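Local coordinates for glucose-6-phosphate isomerase like protein (Thermus thermophilus, PDB 1WIW) that probably interconverts phosphorylated sugars, as a glucose-6-phosphate and mannose-6-phosphate isomerase of the PGI/PMI family, at residues P31-P36 with R88-R93; G37-L42 with T64-E69; L156-L161 with A270-V275. One frame throughout, in Å; residues are numbered along the deposited sequence.

Contact 1: residues P31-P36 with R88-R93; sequences PGEAYP and RARVVR
Carboxylate oxygen OE1 of Glu33 is gripped by both terminal nitrogens of the Arg90 guanidinium. The shorter bond runs from Arg90 NH2 to Glu33 OE1, 2.6 Å with an N-H...O angle of 155°, and approaches the oxygen nearly in line with its C-O bond while staying close to the guanidinium plane. The second, from Arg90 NH1 to the same OE1, is weak at 3.2 Å and strongly bent. The carboxylate is turned well out of the guanidinium plane, so this is a fork of two donors on one oxygen rather than a flat pairing of two oxygens with two nitrogens. Arginine suits the place because its chain, running straight out with CG opposite the backbone nitrogen (chi1 173°), spans the gap from the strand to the loop.

The CD1-CE1 side of the Tyr35 ring lies over one face of the guanidinium, the two planes 47° apart, with Tyr35 CD1 3.7 Å from Arg90 NH1; the approach to the ring itself is oblique. Further along, Tyr35 CE1 meets Val92 CG2 at 3.7 Å, so the aromatic side chain serves a charged and an aliphatic neighbour together, while Glu33 CG covers part of one ring face. A leucine in place of Arg90 would probably leave the Glu33 carboxylate without its charged mate in this contact and take away the guanidinium that the CD1-CE1 side of Tyr35 lies against.

Arg90 NH2 also forms a salt bridge with Glu101, so the cation sits between two acids. Tyr35 reaches inward to Phe117 and Ala121 of helix 110-121 and meets Phe66 edge-to-face, pinning the loop before strand 39-45 over strands 64-70 and 90-95.

Contact 2: residues G37-L42 with T64-E69; sequences GPHAAL and TLFLLE
Ala40 and Leu65 meet where two neighbouring parallel strands come close, Ala40 CB lying 3.6 Å from Leu65 CD2. Beside them the backbone ladder is tight: Phe66 N donates to Ala40 O at 2.7 Å, almost straight at 174°, and Leu42 N reaches Phe66 O at 2.9 Å. The small methyl of Ala41 probably helps the strands draw together, and its CA approaches Phe66 O at 3.1 Å in a CA-H...O contact. On this face the Phe66 ring, placed by a CG opposite its carbonyl carbon (chi1 -68°), runs alongside His39 and packs on Leu118 and Ala121 of helix 110-121, where a large aromatic fills the space between sheet and helix.

The solvent side lies at the start of strand 39-45. Pro38 is exposed and preceded by a cis peptide bond, yet its carbonyl receives Thr64 N in a straight bond; the weak link is Ala40 N to Thr64 O, bent at 133°. His39 is partly exposed, and its ND1 comes no nearer to Phe66 than 4.1 Å, at CE2. On the face of Ala40 and Leu65, Leu42 and Leu67 lie side by side, Leu42 touching Met80 and Leu67 touching Ala81 of helix 76-83.

The polar work thus falls almost wholly to the backbone of this beta-alpha-beta unit, whereas the buried His39 ND1 has no modelled partner, which may carry some energetic cost.

Contact 3: residues L156-L161 with A270-V275; sequences LAYTLL and ALLYGV
Two helix ends meet in the C-terminal SIS domain: the last turn of helix 152-160 and the close of helix 251-272, which finishes in a Schellman motif at Gly274, whose positive phi a residue without a side chain accepts easily. Leu272 buries the most surface in the contact. Its CD1 lies over one face of the Tyr158 ring, offset toward the rim, in a CH-pi contact 4.3 Å from the centroid, and also touches Ala157 CB at 3.8 Å; alanine there keeps the helix surface low enough for the branch to settle. The other methyl, Leu272 CD2, approaches Tyr158 CE1 at 3.5 Å. With CG turned opposite its carbonyl carbon (chi1 -71°), Leu272 sends its two methyls across to the opposing helix.

Leu161 and Tyr273 slide past each other in opposite directions, Leu161 CD1 meeting Tyr273 CE1 at 3.4 Å from an oblique side. Tyr273 OH lies 2.8 Å from a water in the plane of its ring, and that water also lies 3.0 Å from Leu160 O, to which it probably donates.

Both phenols have further polar partners: Tyr158 OH bonds to Leu4 N and Arg2 O, Tyr273 OH to Glu162 N. Tyrosine therefore suits both places, giving leucine methyls a carbon surface while its hydroxyl ties down nearby backbone. Direct cohesion across the contact is apolar; polar links run through the water and to residues outside it.

How the contacts relate
Contacts 1 and 2 are two parts of one body of structure in the N-terminal domain, their centres 8 Å apart. They reach the same sheet, through strand 90-95 in contact 1 and its neighbour 64-70 in contact 2: a salt bridge joins Arg93 NE to Glu69 OE1 at 2.8 Å, and Tyr35 CG packs on Phe66 CZ at 3.6 Å. Along the chain, 31-36 leads straight into 37-42, and 64-69 precedes 88-93, which puts both pieces of contact 2 between those of contact 1. Contact 3 belongs to the C-terminal SIS domain, on the opposite side of the chain's centre; its centre lies about 42 Å from that of contact 1, and about 24 Å separates its nearest atoms from contact 2.

Contact 1: residues P31-P36 with R88-R93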
ATOM      1  N   PRO B  31       4.966 -29.795   4.152  1.00 20.83           N
ATOM      2  CA  PRO B  31       5.359 -30.039   5.541  1.00 23.17           C
ATOM      3  C   PRO B  31       5.544 -31.527   5.813  1.00 26.33           C
ATOM      4  O   PRO B  31       4.731 -32.352   5.392  1.00 25.76           O
ATOM      5  CB  PRO B  31       4.214 -29.417   6.344  1.00 21.96           C
ATOM      6  CG  PRO B  31       3.047 -29.537   5.424  1.00 24.08           C
ATOM      7  CD  PRO B  31       3.626 -29.189   4.078  1.00 21.27           C
ATOM      8  N   GLY B  32       6.629 -31.863   6.501  1.00 30.44           N
ATOM      9  CA  GLY B  32       6.910 -33.253   6.808  1.00 34.00           C
ATOM     10  C   GLY B  32       6.560 -33.642   8.232  1.00 35.74           C
ATOM     11  O   GLY B  32       6.963 -34.705   8.704  1.00 36.49           O
ATOM     12  N   GLU B  33       5.812 -32.788   8.921  1.00 36.74           N
ATOM     13  CA  GLU B  33       5.420 -33.076  10.292  1.00 37.32           C
ATOM     14  C   GLU B  33       4.223 -32.240  10.719  1.00 37.89           C
ATOM     15  O   GLU B  33       3.910 -31.220  10.102  1.00 36.92           O
ATOM     16  CB  GLU B  33       6.603 -32.839  11.235  1.00 40.05           C
ATOM     17  CG  GLU B  33       7.138 -31.415  11.247  1.00 42.65           C
ATOM     18  CD  GLU B  33       8.513 -31.323  11.884  1.00 44.83           C
ATOM     19  OE1 GLU B  33       8.971 -30.197  12.165  1.00 45.63           O
ATOM     20  OE2 GLU B  33       9.141 -32.381  12.098  1.00 47.64           O
ATOM     21  N   ALA B  34       3.549 -32.686  11.774  1.00 37.79           N
ATOM     22  CA  ALA B  34       2.375 -31.991  12.285  1.00 38.09           C
ATOM     23  C   ALA B  34       2.769 -30.891  13.261  1.00 38.28           C
ATOM     24  O   ALA B  34       2.826 -31.115  14.471  1.00 40.05           O
ATOM     25  CB  ALA B  34       1.439 -32.980  12.967  1.00 36.78           C
ATOM     26  N   TYR B  35       3.040 -29.703  12.730  1.00 36.07           N
ATOM     27  CA  TYR B  35       3.419 -28.570  13.561  1.00 34.23           C
ATOM     28  C   TYR B  35       2.358 -28.345  14.625  1.00 33.88           C
ATOM     29  O   TYR B  35       1.177 -28.192  14.315  1.00 34.42           O
ATOM     30  CB  TYR B  35       3.578 -27.318  12.697  1.00 31.32           C
ATOM     31  CG  TYR B  35       4.705 -27.434  11.703  1.00 28.55           C
ATOM     32  CD1 TYR B  35       6.031 -27.310  12.110  1.00 26.53           C
ATOM     33  CD2 TYR B  35       4.450 -27.719  10.360  1.00 27.80           C
ATOM     34  CE1 TYR B  35       7.078 -27.466  11.207  1.00 26.27           C
ATOM     35  CE2 TYR B  35       5.492 -27.880   9.450  1.00 26.41           C
ATOM     36  CZ  TYR B  35       6.799 -27.752   9.882  1.00 25.64           C
ATOM     37  OH  TYR B  35       7.831 -27.919   8.991  1.00 28.38           O
ATOM     38  N   PRO B  36       2.766 -28.326  15.901  1.00 34.28           N
ATOM     39  CA  PRO B  36       1.832 -28.118  17.008  1.00 33.69           C
ATOM     40  C   PRO B  36       1.203 -26.731  16.996  1.00 32.72           C
ATOM     41  O   PRO B  36       1.901 -25.723  16.892  1.00 33.47           O
ATOM     42  CB  PRO B  36       2.706 -28.347  18.234  1.00 34.86           C
ATOM     43  CG  PRO B  36       4.031 -27.815  17.785  1.00 36.04           C
ATOM     44  CD  PRO B  36       4.151 -28.407  16.397  1.00 35.04           C
ATOM     45  N   ARG B  88       7.225 -19.377  24.315  1.00 40.36           N
ATOM     46  CA  ARG B  88       7.219 -20.835  24.245  1.00 41.42           C
ATOM     47  C   ARG B  88       6.873 -21.332  22.841  1.00 40.20           C
ATOM     48  O   ARG B  88       6.737 -22.536  22.614  1.00 41.29           O
ATOM     49  CB  ARG B  88       6.210 -21.404  25.245  1.00 44.42           C
ATOM     50  CG  ARG B  88       6.369 -20.882  26.663  1.00 48.39           C
ATOM     51  CD  ARG B  88       5.395 -21.568  27.611  1.00 52.00           C
ATOM     52  NE  ARG B  88       4.025 -21.547  27.102  1.00 55.27           N
ATOM     53  CZ  ARG B  88       3.341 -20.440  26.826  1.00 56.31           C
ATOM     54  NH1 ARG B  88       3.898 -19.249  27.010  1.00 57.12           N
ATOM     55  NH2 ARG B  88       2.102 -20.523  26.360  1.00 56.35           N
ATOM     56  N   ALA B  89       6.731 -20.405  21.903  1.00 38.28           N
ATOM     57  CA  ALA B  89       6.396 -20.762  20.531  1.00 36.03           C
ATOM     58  C   ALA B  89       7.609 -21.276  19.768  1.00 34.34           C
ATOM     59  O   ALA B  89       8.701 -20.717  19.864  1.00 34.21           O
ATOM     60  CB  ALA B  89       5.802 -19.559  19.811  1.00 35.72           C
ATOM     61  N   ARG B  90       7.411 -22.354  19.018  1.00 32.22           N
ATOM     62  CA  ARG B  90       8.479 -22.933  18.216  1.00 31.02           C
ATOM     63  C   ARG B  90       8.588 -22.121  16.933  1.00 29.64           C
ATOM     64  O   ARG B  90       7.587 -21.871  16.261  1.00 27.70           O
ATOM     65  CB  ARG B  90       8.161 -24.387  17.869  1.00 32.05           C
ATOM     66  CG  ARG B  90       9.142 -25.004  16.889  1.00 32.79           C
ATOM     67  CD  ARG B  90       8.648 -26.341  16.372  1.00 33.89           C
ATOM     68  NE  ARG B  90       9.501 -26.847  15.302  1.00 34.83           N
ATOM     69  CZ  ARG B  90       9.252 -27.951  14.606  1.00 36.03           C
ATOM     70  NH1 ARG B  90       8.170 -28.672  14.866  1.00 36.27           N
ATOM     71  NH2 ARG B  90      10.085 -28.336  13.648  1.00 35.83           N
ATOM     72  N   VAL B  91       9.804 -21.710  16.593  1.00 29.88           N
ATOM     73  CA  VAL B  91      10.021 -20.921  15.388  1.00 28.94           C
ATOM     74  C   VAL B  91      10.435 -21.784  14.203  1.00 28.27           C
ATOM     75  O   VAL B  91      11.386 -22.561  14.288  1.00 27.94           O
ATOM     76  CB  VAL B  91      11.107 -19.848  15.610  1.00 29.63           C
ATOM     77  CG1 VAL B  91      11.309 -19.037  14.338  1.00 29.53           C
ATOM     78  CG2 VAL B  91      10.709 -18.939  16.761  1.00 28.00           C
ATOM     79  N   VAL B  92       9.705 -21.646  13.100  1.00 26.85           N
ATOM     80  CA  VAL B  92      10.008 -22.387  11.884  1.00 24.17           C
ATOM     81  C   VAL B  92      10.294 -21.387  10.771  1.00 23.52           C
ATOM     82  O   VAL B  92       9.395 -20.689  10.302  1.00 23.50           O
ATOM     83  CB  VAL B  92       8.840 -23.296  11.459  1.00 24.29           C
ATOM     84  CG1 VAL B  92       9.171 -23.972  10.138  1.00 24.44           C
ATOM     85  CG2 VAL B  92       8.585 -24.348  12.529  1.00 23.78           C
ATOM     86  N   ARG B  93      11.557 -21.328  10.361  1.00 21.29           N
ATOM     87  CA  ARG B  93      12.002 -20.414   9.320  1.00 19.81           C
ATOM     88  C   ARG B  93      11.821 -21.005   7.929  1.00 18.12           C
ATOM     89  O   ARG B  93      12.353 -22.072   7.619  1.00 18.28           O
ATOM     90  CB  ARG B  93      13.475 -20.066   9.529  1.00 20.04           C
ATOM     91  CG  ARG B  93      13.791 -19.398  10.859  1.00 24.45           C
ATOM     92  CD  ARG B  93      15.296 -19.249  11.021  1.00 26.73           C
ATOM     93  NE  ARG B  93      15.873 -18.444   9.947  1.00 30.12           N
ATOM     94  CZ  ARG B  93      17.161 -18.440   9.620  1.00 31.42           C
ATOM     95  NH1 ARG B  93      18.020 -19.203  10.283  1.00 33.43           N
ATOM     96  NH2 ARG B  93      17.590 -17.673   8.628  1.00 31.85           N
TER

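Contact 2: residues G37-L42 with T64-E69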
ATOM      1  N   GLY B  37      -0.122 -26.690  17.094  1.00 30.86           N
ATOM      2  CA  GLY B  37      -0.820 -25.421  17.113  1.00 30.73           C
ATOM      3  C   GLY B  37      -0.744 -24.834  18.508  1.00 29.35           C
ATOM      4  O   GLY B  37      -0.244 -25.500  19.415  1.00 29.22           O
ATOM      5  N   PRO B  38      -1.216 -23.592  18.717  1.00 27.61           N
ATOM      6  CA  PRO B  38      -1.815 -22.725  17.700  1.00 27.99           C
ATOM      7  C   PRO B  38      -0.781 -22.285  16.664  1.00 27.16           C
ATOM      8  O   PRO B  38       0.427 -22.398  16.893  1.00 26.94           O
ATOM      9  CB  PRO B  38      -2.357 -21.560  18.522  1.00 28.23           C
ATOM     10  CG  PRO B  38      -1.358 -21.451  19.618  1.00 28.23           C
ATOM     11  CD  PRO B  38      -1.140 -22.895  20.012  1.00 29.42           C
ATOM     12  N   HIS B  39      -1.259 -21.783  15.530  1.00 26.25           N
ATOM     13  CA  HIS B  39      -0.375 -21.361  14.451  1.00 24.93           C
ATOM     14  C   HIS B  39      -0.314 -19.852  14.254  1.00 23.26           C
ATOM     15  O   HIS B  39      -1.305 -19.147  14.419  1.00 23.37           O
ATOM     16  CB  HIS B  39      -0.818 -22.009  13.139  1.00 25.54           C
ATOM     17  CG  HIS B  39      -0.964 -23.496  13.217  1.00 24.70           C
ATOM     18  ND1 HIS B  39       0.090 -24.332  13.515  1.00 24.70           N
ATOM     19  CD2 HIS B  39      -2.040 -24.297  13.031  1.00 24.32           C
ATOM     20  CE1 HIS B  39      -0.329 -25.585  13.509  1.00 23.58           C
ATOM     21  NE2 HIS B  39      -1.618 -25.591  13.218  1.00 24.69           N
ATOM     22  N   ALA B  40       0.865 -19.366  13.886  1.00 21.78           N
ATOM     23  CA  ALA B  40       1.065 -17.948  13.631  1.00 20.49           C
ATOM     24  C   ALA B  40       2.068 -17.807  12.491  1.00 18.80           C
ATOM     25  O   ALA B  40       2.897 -18.692  12.271  1.00 19.06           O
ATOM     26  CB  ALA B  40       1.583 -17.250  14.890  1.00 19.58           C
ATOM     27  N   ALA B  41       1.980 -16.704  11.758  1.00 18.59           N
ATOM     28  CA  ALA B  41       2.896 -16.465  10.659  1.00 17.51           C
ATOM     29  C   ALA B  41       3.208 -14.984  10.493  1.00 17.05           C
ATOM     30  O   ALA B  41       2.338 -14.125  10.632  1.00 17.04           O
ATOM     31  CB  ALA B  41       2.325 -17.027   9.366  1.00 16.76           C
ATOM     32  N   LEU B  42       4.472 -14.704  10.204  1.00 16.83           N
ATOM     33  CA  LEU B  42       4.949 -13.346   9.987  1.00 16.67           C
ATOM     34  C   LEU B  42       5.786 -13.456   8.722  1.00 14.92           C
ATOM     35  O   LEU B  42       6.751 -14.216   8.683  1.00 15.98           O
ATOM     36  CB  LEU B  42       5.812 -12.898  11.167  1.00 19.37           C
ATOM     37  CG  LEU B  42       6.376 -11.476  11.142  1.00 21.83           C
ATOM     38  CD1 LEU B  42       5.248 -10.464  11.009  1.00 23.72           C
ATOM     39  CD2 LEU B  42       7.155 -11.233  12.420  1.00 24.11           C
ATOM     40  N   THR B  64       3.466 -22.940  17.236  1.00 26.03           N
ATOM     41  CA  THR B  64       4.432 -22.717  16.171  1.00 23.86           C
ATOM     42  C   THR B  64       4.275 -21.346  15.528  1.00 23.79           C
ATOM     43  O   THR B  64       3.163 -20.886  15.264  1.00 23.36           O
ATOM     44  CB  THR B  64       4.294 -23.773  15.051  1.00 24.48           C
ATOM     45  OG1 THR B  64       4.450 -25.085  15.599  1.00 24.22           O
ATOM     46  CG2 THR B  64       5.352 -23.554  13.983  1.00 23.31           C
ATOM     47  N   LEU B  65       5.408 -20.701  15.279  1.00 23.70           N
ATOM     48  CA  LEU B  65       5.427 -19.396  14.640  1.00 23.31           C
ATOM     49  C   LEU B  65       6.180 -19.580  13.331  1.00 21.31           C
ATOM     50  O   LEU B  65       7.368 -19.900  13.330  1.00 19.61           O
ATOM     51  CB  LEU B  65       6.141 -18.371  15.531  1.00 23.77           C
ATOM     52  CG  LEU B  65       6.334 -16.927  15.043  1.00 26.48           C
ATOM     53  CD1 LEU B  65       7.413 -16.878  13.980  1.00 28.34           C
ATOM     54  CD2 LEU B  65       5.021 -16.366  14.510  1.00 26.65           C
ATOM     55  N   PHE B  66       5.475 -19.414  12.217  1.00 20.01           N
ATOM     56  CA  PHE B  66       6.095 -19.555  10.909  1.00 19.32           C
ATOM     57  C   PHE B  66       6.658 -18.210  10.471  1.00 19.22           C
ATOM     58  O   PHE B  66       5.919 -17.245  10.272  1.00 19.92           O
ATOM     59  CB  PHE B  66       5.074 -20.055   9.889  1.00 19.01           C
ATOM     60  CG  PHE B  66       4.627 -21.464  10.130  1.00 17.91           C
ATOM     61  CD1 PHE B  66       5.497 -22.529   9.921  1.00 17.69           C
ATOM     62  CD2 PHE B  66       3.339 -21.728  10.580  1.00 18.78           C
ATOM     63  CE1 PHE B  66       5.092 -23.841  10.161  1.00 15.90           C
ATOM     64  CE2 PHE B  66       2.923 -23.038  10.824  1.00 17.94           C
ATOM     65  CZ  PHE B  66       3.801 -24.094  10.614  1.00 18.49           C
ATOM     66  N   LEU B  67       7.976 -18.157  10.336  1.00 18.10           N
ATOM     67  CA  LEU B  67       8.667 -16.939   9.928  1.00 17.97           C
ATOM     68  C   LEU B  67       8.979 -17.084   8.442  1.00 15.76           C
ATOM     69  O   LEU B  67       9.918 -17.780   8.074  1.00 17.01           O
ATOM     70  CB  LEU B  67       9.958 -16.804  10.737  1.00 19.91           C
ATOM     71  CG  LEU B  67      10.443 -15.417  11.154  1.00 23.74           C
ATOM     72  CD1 LEU B  67       9.323 -14.662  11.853  1.00 24.89           C
ATOM     73  CD2 LEU B  67      11.649 -15.568  12.081  1.00 23.16           C
ATOM     74  N   LEU B  68       8.181 -16.438   7.593  1.00 13.77           N
ATOM     75  CA  LEU B  68       8.372 -16.529   6.146  1.00 14.42           C
ATOM     76  C   LEU B  68       9.385 -15.495   5.663  1.00 15.14           C
ATOM     77  O   LEU B  68       9.021 -14.385   5.264  1.00 14.71           O
ATOM     78  CB  LEU B  68       7.024 -16.340   5.434  1.00 13.24           C
ATOM     79  CG  LEU B  68       5.863 -17.143   6.039  1.00 14.52           C
ATOM     80  CD1 LEU B  68       4.617 -16.998   5.175  1.00 15.73           C
ATOM     81  CD2 LEU B  68       6.254 -18.609   6.152  1.00 14.32           C
ATOM     82  N   GLU B  69      10.659 -15.876   5.698  1.00 14.18           N
ATOM     83  CA  GLU B  69      11.752 -14.994   5.304  1.00 14.23           C
ATOM     84  C   GLU B  69      11.943 -14.934   3.796  1.00 12.99           C
ATOM     85  O   GLU B  69      12.872 -15.540   3.250  1.00 12.34           O
ATOM     86  CB  GLU B  69      13.044 -15.459   5.975  1.00 16.50           C
ATOM     87  CG  GLU B  69      12.898 -15.622   7.475  1.00 21.55           C
ATOM     88  CD  GLU B  69      14.177 -16.066   8.157  1.00 25.74           C
ATOM     89  OE1 GLU B  69      14.140 -16.275   9.389  1.00 28.87           O
ATOM     90  OE2 GLU B  69      15.211 -16.205   7.469  1.00 29.02           O
TER

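Contact 3: residues L156-L161 with A270-V275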
ATOM      1  N   LEU B 156      -5.370  -8.425 -21.968  1.00  7.84           N
ATOM      2  CA  LEU B 156      -5.147  -7.362 -20.983  1.00  8.19           C
ATOM      3  C   LEU B 156      -3.769  -6.718 -21.144  1.00  8.73           C
ATOM      4  O   LEU B 156      -3.613  -5.513 -20.952  1.00  9.19           O
ATOM      5  CB  LEU B 156      -5.298  -7.903 -19.555  1.00  6.66           C
ATOM      6  CG  LEU B 156      -5.140  -6.876 -18.420  1.00 11.20           C
ATOM      7  CD1 LEU B 156      -6.113  -5.715 -18.640  1.00 10.14           C
ATOM      8  CD2 LEU B 156      -5.400  -7.539 -17.061  1.00  7.75           C
ATOM      9  N   ALA B 157      -2.774  -7.523 -21.498  1.00  7.49           N
ATOM     10  CA  ALA B 157      -1.421  -7.015 -21.679  1.00  8.55           C
ATOM     11  C   ALA B 157      -1.430  -5.921 -22.743  1.00  7.55           C
ATOM     12  O   ALA B 157      -0.812  -4.870 -22.575  1.00  8.79           O
ATOM     13  CB  ALA B 157      -0.474  -8.158 -22.078  1.00  7.51           C
ATOM     14  N   TYR B 158      -2.143  -6.166 -23.836  1.00 10.75           N
ATOM     15  CA  TYR B 158      -2.236  -5.179 -24.905  1.00 10.70           C
ATOM     16  C   TYR B 158      -2.890  -3.895 -24.400  1.00 10.79           C
ATOM     17  O   TYR B 158      -2.500  -2.796 -24.791  1.00 12.17           O
ATOM     18  CB  TYR B 158      -3.024  -5.749 -26.087  1.00 12.31           C
ATOM     19  CG  TYR B 158      -2.184  -6.610 -27.007  1.00 11.38           C
ATOM     20  CD1 TYR B 158      -1.125  -6.057 -27.730  1.00 13.73           C
ATOM     21  CD2 TYR B 158      -2.430  -7.971 -27.139  1.00 10.83           C
ATOM     22  CE1 TYR B 158      -0.328  -6.843 -28.562  1.00 12.40           C
ATOM     23  CE2 TYR B 158      -1.642  -8.769 -27.969  1.00 10.83           C
ATOM     24  CZ  TYR B 158      -0.591  -8.195 -28.675  1.00 11.87           C
ATOM     25  OH  TYR B 158       0.203  -8.973 -29.483  1.00 15.34           O
ATOM     26  N   THR B 159      -3.880  -4.033 -23.525  1.00 10.84           N
ATOM     27  CA  THR B 159      -4.573  -2.873 -22.959  1.00 12.00           C
ATOM     28  C   THR B 159      -3.659  -2.059 -22.034  1.00 12.53           C
ATOM     29  O   THR B 159      -3.784  -0.831 -21.931  1.00 11.50           O
ATOM     30  CB  THR B 159      -5.809  -3.308 -22.143  1.00 13.26           C
ATOM     31  OG1 THR B 159      -6.727  -4.005 -22.995  1.00 14.98           O
ATOM     32  CG2 THR B 159      -6.500  -2.092 -21.529  1.00 15.13           C
ATOM     33  N   LEU B 160      -2.748  -2.749 -21.351  1.00 10.93           N
ATOM     34  CA  LEU B 160      -1.827  -2.097 -20.427  1.00  9.92           C
ATOM     35  C   LEU B 160      -0.569  -1.559 -21.117  1.00  9.24           C
ATOM     36  O   LEU B 160       0.182  -0.778 -20.530  1.00  9.80           O
ATOM     37  CB  LEU B 160      -1.447  -3.079 -19.308  1.00 12.25           C
ATOM     38  CG  LEU B 160      -2.280  -3.089 -18.014  1.00 16.21           C
ATOM     39  CD1 LEU B 160      -3.709  -2.680 -18.272  1.00 15.36           C
ATOM     40  CD2 LEU B 160      -2.205  -4.467 -17.377  1.00 14.95           C
ATOM     41  N   LEU B 161      -0.352  -1.965 -22.365  1.00 10.04           N
ATOM     42  CA  LEU B 161       0.818  -1.521 -23.115  1.00 11.90           C
ATOM     43  C   LEU B 161       0.877   0.003 -23.193  1.00 11.82           C
ATOM     44  O   LEU B 161      -0.064   0.649 -23.652  1.00 10.77           O
ATOM     45  CB  LEU B 161       0.799  -2.119 -24.528  1.00 13.39           C
ATOM     46  CG  LEU B 161       1.911  -1.689 -25.494  1.00 17.03           C
ATOM     47  CD1 LEU B 161       3.272  -2.045 -24.934  1.00 14.11           C
ATOM     48  CD2 LEU B 161       1.696  -2.361 -26.843  1.00 18.11           C
ATOM     49  N   ALA B 270       5.699  -7.967 -20.464  1.00  8.94           N
ATOM     50  CA  ALA B 270       7.150  -7.907 -20.608  1.00  7.37           C
ATOM     51  C   ALA B 270       7.522  -8.265 -22.047  1.00  8.16           C
ATOM     52  O   ALA B 270       8.370  -7.607 -22.659  1.00  8.34           O
ATOM     53  CB  ALA B 270       7.823  -8.877 -19.639  1.00  9.38           C
ATOM     54  N   LEU B 271       6.880  -9.303 -22.586  1.00  7.82           N
ATOM     55  CA  LEU B 271       7.153  -9.720 -23.959  1.00  8.91           C
ATOM     56  C   LEU B 271       6.797  -8.602 -24.935  1.00  9.56           C
ATOM     57  O   LEU B 271       7.495  -8.395 -25.928  1.00 10.27           O
ATOM     58  CB  LEU B 271       6.377 -11.000 -24.309  1.00 10.92           C
ATOM     59  CG  LEU B 271       6.730 -12.245 -23.482  1.00 12.56           C
ATOM     60  CD1 LEU B 271       6.127 -13.488 -24.133  1.00 13.76           C
ATOM     61  CD2 LEU B 271       8.243 -12.396 -23.391  1.00 12.85           C
ATOM     62  N   LEU B 272       5.718  -7.878 -24.656  1.00  7.77           N
ATOM     63  CA  LEU B 272       5.321  -6.767 -25.519  1.00  8.57           C
ATOM     64  C   LEU B 272       6.376  -5.652 -25.512  1.00  9.79           C
ATOM     65  O   LEU B 272       6.557  -4.955 -26.510  1.00 10.30           O
ATOM     66  CB  LEU B 272       3.960  -6.209 -25.086  1.00 10.63           C
ATOM     67  CG  LEU B 272       2.747  -7.108 -25.358  1.00  9.88           C
ATOM     68  CD1 LEU B 272       1.482  -6.436 -24.842  1.00 11.65           C
ATOM     69  CD2 LEU B 272       2.627  -7.369 -26.851  1.00  9.82           C
ATOM     70  N   TYR B 273       7.070  -5.483 -24.390  1.00  7.83           N
ATOM     71  CA  TYR B 273       8.123  -4.472 -24.302  1.00  8.86           C
ATOM     72  C   TYR B 273       9.456  -5.064 -24.756  1.00  9.93           C
ATOM     73  O   TYR B 273      10.476  -4.384 -24.773  1.00  9.65           O
ATOM     74  CB  TYR B 273       8.266  -3.947 -22.870  1.00  9.79           C
ATOM     75  CG  TYR B 273       7.148  -3.028 -22.437  1.00 12.42           C
ATOM     76  CD1 TYR B 273       6.784  -1.932 -23.218  1.00 10.78           C
ATOM     77  CD2 TYR B 273       6.466  -3.238 -21.233  1.00 11.82           C
ATOM     78  CE1 TYR B 273       5.774  -1.067 -22.816  1.00 13.13           C
ATOM     79  CE2 TYR B 273       5.453  -2.373 -20.821  1.00 12.66           C
ATOM     80  CZ  TYR B 273       5.114  -1.290 -21.620  1.00 13.25           C
ATOM     81  OH  TYR B 273       4.127  -0.418 -21.219  1.00 14.47           O
ATOM     82  N   GLY B 274       9.438  -6.343 -25.110  1.00 10.83           N
ATOM     83  CA  GLY B 274      10.647  -7.004 -25.567  1.00 11.93           C
ATOM     84  C   GLY B 274      11.707  -7.206 -24.504  1.00 12.36           C
ATOM     85  O   GLY B 274      12.897  -7.238 -24.809  1.00 11.10           O
ATOM     86  N   VAL B 275      11.294  -7.326 -23.247  1.00 12.75           N
ATOM     87  CA  VAL B 275      12.264  -7.549 -22.184  1.00 13.15           C
ATOM     88  C   VAL B 275      12.043  -8.913 -21.556  1.00 12.20           C
ATOM     89  O   VAL B 275      10.951  -9.484 -21.631  1.00 11.33           O
ATOM     90  CB  VAL B 275      12.190  -6.468 -21.079  1.00 16.23           C
ATOM     91  CG1 VAL B 275      12.559  -5.106 -21.663  1.00 16.30           C
ATOM     92  CG2 VAL B 275      10.800  -6.444 -20.453  1.00 16.94           C
TER
HETATM   93  O   HOH W   1       2.684  -0.841 -18.878  1.00 11.65           O